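Local coordinates for protein putative Type I topoisomerase (Deinococcus radiodurans, PDB 3M4A) that binds DNA as a type IB topoisomerase and probably relaxes it without ATP by transiently breaking and rejoining one strand, at residues N165-R170 with T187-M192. Numbering follows the deposited sequence. Where two conformers were deposited one is given.
Sequences NTVTFR and TLAANM. With nucleotides of chain B.
The side-chain nitrogen of N191 is gripped twice: ND2 gives a nearly straight hydrogen bond to phosphate oxygen OP1 of DG9 of chain B (2.9 Å, 173° at the hydrogen) and a second one to the backbone O of T187 (3.1 Å). N191 belongs to a helix of the type IB catalytic core that has DNA on one side and, on another, the middle strand of a three-stranded antiparallel sheet. T187 O also accepts the backbone N-H of N191, and the two donors reach it from opposite faces of its carbonyl plane. Asparagine suits this place because one amide offers two N-H groups, while its OD1 accepts from K194 NZ, which should help fix the rotation of the amide. A leucine at N191 would probably leave OP1 without this donor and T187 O with just the backbone one of the two. One turn earlier, T187 OG1 donates to OP2 of DC10 of chain B at 3.0 Å, a short hydroxyl reaching a phosphate close to the helix.

Toward the strand the helix is apolar, and the axis of 187-192 crosses that of 166-170 at 68°. A189 is small enough to let the backbones close in: its CB lies 3.7 Å from the CA of N165, just before the strand. Farther along the strand, F169, whose ring also meets F136 edge to face, extends this apolar surface. M192 has two conformers; in the one described, its flexible thioether bends until methyl CE approaches F169 obliquely, a less certain contact. V167 spreads its two methyls over neighbouring targets. CG1, anti to the backbone N (chi1 178°), faces the CG of M192 in that same conformer, whereas CG2 of V167 rests 3.6 Å from A189 CA.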
ATOM      1  N   ASN A 165      -5.194  17.391 -13.069  1.00 10.34           N
ATOM      2  CA  ASN A 165      -4.886  16.578 -11.897  1.00  9.95           C
ATOM      3  C   ASN A 165      -5.115  15.095 -12.111  1.00  9.02           C
ATOM      4  O   ASN A 165      -4.961  14.321 -11.146  1.00  9.34           O
ATOM      5  CB  ASN A 165      -5.699  17.024 -10.690  1.00 10.45           C
ATOM      6  CG  ASN A 165      -5.209  18.339 -10.094  1.00 12.01           C
ATOM      7  OD1 ASN A 165      -4.016  18.625 -10.066  1.00 14.14           O
ATOM      8  ND2 ASN A 165      -6.143  19.120  -9.574  1.00 18.11           N
ATOM      9  N   THR A 166      -5.556  14.726 -13.313  1.00  8.71           N
ATOM     10  CA  THR A 166      -5.791  13.316 -13.661  1.00  8.14           C
ATOM     11  C   THR A 166      -4.492  12.740 -14.228  1.00  8.33           C
ATOM     12  O   THR A 166      -4.017  13.201 -15.276  1.00  9.78           O
ATOM     13  CB  THR A 166      -6.938  13.117 -14.676  1.00  8.14           C
ATOM     14  OG1 THR A 166      -8.134  13.789 -14.219  1.00  6.63           O
ATOM     15  CG2 THR A 166      -7.225  11.626 -14.865  1.00  9.36           C
ATOM     16  N   VAL A 167      -3.935  11.725 -13.566  1.00  6.94           N
ATOM     17  CA  VAL A 167      -2.797  10.983 -14.147  1.00  6.97           C
ATOM     18  C   VAL A 167      -3.368   9.646 -14.605  1.00  6.29           C
ATOM     19  O   VAL A 167      -3.992   8.961 -13.819  1.00  6.13           O
ATOM     20  CB  VAL A 167      -1.659  10.743 -13.141  1.00  6.19           C
ATOM     21  CG1 VAL A 167      -0.532   9.931 -13.759  1.00  5.34           C
ATOM     22  CG2 VAL A 167      -1.096  12.065 -12.614  1.00  6.88           C
ATOM     23  N   THR A 168      -3.160   9.291 -15.867  1.00  6.05           N
ATOM     24  CA  THR A 168      -3.681   8.034 -16.409  1.00  6.66           C
ATOM     25  C   THR A 168      -2.518   7.169 -16.870  1.00  5.86           C
ATOM     26  O   THR A 168      -1.642   7.642 -17.555  1.00  5.47           O
ATOM     27  CB  THR A 168      -4.644   8.275 -17.599  1.00  7.92           C
ATOM     28  OG1 THR A 168      -5.795   9.007 -17.147  1.00 11.24           O
ATOM     29  CG2 THR A 168      -5.110   6.961 -18.213  1.00  8.72           C
ATOM     30  N   PHE A 169      -2.543   5.900 -16.484  1.00  4.87           N
ATOM     31  CA  PHE A 169      -1.553   4.921 -16.908  1.00  6.16           C
ATOM     32  C   PHE A 169      -2.227   3.900 -17.806  1.00  5.74           C
ATOM     33  O   PHE A 169      -3.311   3.436 -17.493  1.00  5.65           O
ATOM     34  CB  PHE A 169      -1.005   4.188 -15.686  1.00  6.13           C
ATOM     35  CG  PHE A 169      -0.316   5.077 -14.701  1.00  6.51           C
ATOM     36  CD1 PHE A 169       1.051   5.305 -14.789  1.00  7.01           C
ATOM     37  CD2 PHE A 169      -1.026   5.674 -13.670  1.00  4.71           C
ATOM     38  CE1 PHE A 169       1.695   6.120 -13.867  1.00  7.47           C
ATOM     39  CE2 PHE A 169      -0.371   6.489 -12.743  1.00  6.48           C
ATOM     40  CZ  PHE A 169       0.981   6.695 -12.842  1.00  6.88           C
ATOM     41  N   ARG A 170      -1.575   3.530 -18.911  1.00  5.44           N
ATOM     42  CA  ARG A 170      -2.070   2.485 -19.817  1.00  7.62           C
ATOM     43  C   ARG A 170      -0.848   1.654 -20.216  1.00  6.52           C
ATOM     44  O   ARG A 170       0.068   2.177 -20.801  1.00  7.08           O
ATOM     45  CB  ARG A 170      -2.727   3.109 -21.056  1.00  8.67           C
ATOM     46  CG  ARG A 170      -3.998   3.897 -20.765  1.00 11.36           C
ATOM     47  CD  ARG A 170      -4.802   4.276 -22.040  1.00 13.30           C
ATOM     48  NE  ARG A 170      -5.867   5.220 -21.690  1.00 15.82           N
ATOM     49  CZ  ARG A 170      -7.126   4.910 -21.367  1.00 18.96           C
ATOM     50  NH1 ARG A 170      -7.572   3.664 -21.395  1.00 20.02           N
ATOM     51  NH2 ARG A 170      -7.968   5.883 -21.022  1.00 21.23           N
ATOM     52  N   THR A 187      -0.460  16.293  -5.881  1.00  6.86           N
ATOM     53  CA  THR A 187       0.984  16.107  -5.713  1.00  6.15           C
ATOM     54  C   THR A 187       1.507  15.112  -6.740  1.00  5.59           C
ATOM     55  O   THR A 187       2.514  15.372  -7.397  1.00  5.41           O
ATOM     56  CB  THR A 187       1.315  15.733  -4.260  1.00  6.65           C
ATOM     57  OG1 THR A 187       0.990  16.866  -3.445  1.00  7.49           O
ATOM     58  CG2 THR A 187       2.791  15.382  -4.086  1.00  6.87           C
ATOM     59  N   LEU A 188       0.790  14.013  -6.940  1.00  5.22           N
ATOM     60  CA  LEU A 188       1.169  13.065  -7.991  1.00  5.21           C
ATOM     61  C   LEU A 188       1.176  13.723  -9.343  1.00  5.33           C
ATOM     62  O   LEU A 188       2.114  13.535 -10.094  1.00  5.81           O
ATOM     63  CB  LEU A 188       0.240  11.845  -8.033  1.00  4.96           C
ATOM     64  CG  LEU A 188       0.404  10.820  -6.900  1.00  6.54           C
ATOM     65  CD1 LEU A 188      -0.675   9.739  -6.920  1.00 10.58           C
ATOM     66  CD2 LEU A 188       1.792  10.171  -6.931  1.00  9.08           C
ATOM     67  N   ALA A 189       0.128  14.488  -9.668  1.00  4.74           N
ATOM     68  CA  ALA A 189       0.066  15.115 -10.993  1.00  5.35           C
ATOM     69  C   ALA A 189       1.213  16.094 -11.237  1.00  5.22           C
ATOM     70  O   ALA A 189       1.869  16.032 -12.273  1.00  5.39           O
ATOM     71  CB  ALA A 189      -1.294  15.788 -11.221  1.00  4.50           C
ATOM     72  N   ALA A 190       1.497  16.945 -10.259  1.00  6.02           N
ATOM     73  CA  ALA A 190       2.568  17.944 -10.402  1.00  6.19           C
ATOM     74  C   ALA A 190       3.951  17.291 -10.579  1.00  6.60           C
ATOM     75  O   ALA A 190       4.759  17.705 -11.423  1.00  7.02           O
ATOM     76  CB  ALA A 190       2.580  18.855  -9.191  1.00  6.86           C
ATOM     77  N   ASN A 191       4.203  16.250  -9.789  1.00  5.79           N
ATOM     78  CA  ASN A 191       5.497  15.593  -9.827  1.00  6.44           C
ATOM     79  C   ASN A 191       5.625  14.634 -11.002  1.00  6.32           C
ATOM     80  O   ASN A 191       6.728  14.426 -11.499  1.00  6.83           O
ATOM     81  CB  ASN A 191       5.799  14.914  -8.518  1.00  7.20           C
ATOM     82  CG  ASN A 191       6.231  15.903  -7.457  1.00  7.15           C
ATOM     83  OD1 ASN A 191       7.378  16.367  -7.462  1.00  8.91           O
ATOM     84  ND2 ASN A 191       5.318  16.253  -6.557  1.00  7.23           N
ATOM     85  N   MET A 192       4.515  14.076 -11.474  1.00  6.15           N
ATOM     86  CA  MET A 192       4.560  13.264 -12.690  0.50  6.25           C
ATOM     87  C   MET A 192       4.994  14.140 -13.873  1.00  6.37           C
ATOM     88  O   MET A 192       5.767  13.707 -14.739  1.00  7.24           O
ATOM     89  CB  MET A 192       3.207  12.608 -12.960  0.50  5.72           C
ATOM     90  CG  MET A 192       3.214  11.585 -14.066  0.50  5.22           C
ATOM     91  SD  MET A 192       4.382  10.253 -13.751  0.50  4.16           S
ATOM     92  CE  MET A 192       3.496   9.307 -12.518  0.50  6.97           C
TER
ATOM     93  P    DG B   9       5.242  19.265  -3.986  1.00  5.93           P
ATOM     94  OP1  DG B   9       6.178  18.285  -4.613  1.00  6.83           O
ATOM     95  OP2  DG B   9       4.219  19.941  -4.808  1.00  6.51           O
ATOM     96  O5'  DG B   9       4.477  18.600  -2.752  1.00  6.23           O
ATOM     97  C5'  DG B   9       5.181  17.898  -1.757  1.00  6.76           C
ATOM     98  C4'  DG B   9       4.392  17.856  -0.459  1.00  6.43           C
ATOM     99  O4'  DG B   9       4.211  19.166   0.132  1.00  4.58           O
ATOM    100  C3'  DG B   9       2.961  17.358  -0.624  1.00  3.91           C
ATOM    101  O3'  DG B   9       2.654  16.534   0.481  1.00  4.13           O
ATOM    102  C2'  DG B   9       2.118  18.635  -0.774  1.00  4.40           C
ATOM    103  C1'  DG B   9       2.819  19.573   0.171  1.00  4.16           C
ATOM    104  N9   DG B   9       2.897  20.984  -0.182  1.00  3.17           N
ATOM    105  C8   DG B   9       3.177  21.499  -1.409  1.00  3.42           C
ATOM    106  N7   DG B   9       3.283  22.796  -1.449  1.00  3.79           N
ATOM    107  C5   DG B   9       3.059  23.170  -0.143  1.00  3.18           C
ATOM    108  C6   DG B   9       3.047  24.451   0.443  1.00  3.88           C
ATOM    109  O6   DG B   9       3.248  25.555  -0.072  1.00  3.78           O
ATOM    110  N1   DG B   9       2.779  24.370   1.791  1.00  3.22           N
ATOM    111  C2   DG B   9       2.555  23.217   2.502  1.00  3.34           C
ATOM    112  N2   DG B   9       2.311  23.320   3.816  1.00  3.02           N
ATOM    113  N3   DG B   9       2.594  22.015   1.967  1.00  3.50           N
ATOM    114  C4   DG B   9       2.813  22.074   0.646  1.00  2.49           C
ATOM    115  P    DC B  10       1.272  15.733   0.514  1.00  5.88           P
ATOM    116  OP1  DC B  10       1.428  14.600   1.420  1.00  5.52           O
ATOM    117  OP2  DC B  10       0.762  15.458  -0.850  1.00  4.77           O
ATOM    118  O5'  DC B  10       0.242  16.737   1.195  1.00  5.68           O
ATOM    119  C5'  DC B  10       0.457  17.136   2.559  1.00  6.55           C
ATOM    120  C4'  DC B  10      -0.493  18.254   2.914  1.00  7.53           C
ATOM    121  O4'  DC B  10      -0.152  19.455   2.156  1.00  6.40           O
ATOM    122  C3'  DC B  10      -1.968  17.976   2.613  1.00  7.99           C
ATOM    123  O3'  DC B  10      -2.783  18.516   3.628  1.00 12.32           O
ATOM    124  C2'  DC B  10      -2.213  18.726   1.323  1.00  7.42           C
ATOM    125  C1'  DC B  10      -1.371  19.955   1.609  1.00  6.17           C
ATOM    126  N1   DC B  10      -1.039  20.792   0.444  1.00  4.90           N
ATOM    127  C2   DC B  10      -0.783  22.149   0.678  1.00  3.47           C
ATOM    128  O2   DC B  10      -0.846  22.596   1.840  1.00  5.00           O
ATOM    129  N3   DC B  10      -0.490  22.942  -0.371  1.00  4.03           N
ATOM    130  C4   DC B  10      -0.445  22.450  -1.607  1.00  5.01           C
ATOM    131  N4   DC B  10      -0.137  23.284  -2.597  1.00  6.12           N
ATOM    132  C5   DC B  10      -0.694  21.068  -1.864  1.00  6.27           C
ATOM    133  C6   DC B  10      -0.993  20.289  -0.819  1.00  5.79           C
TER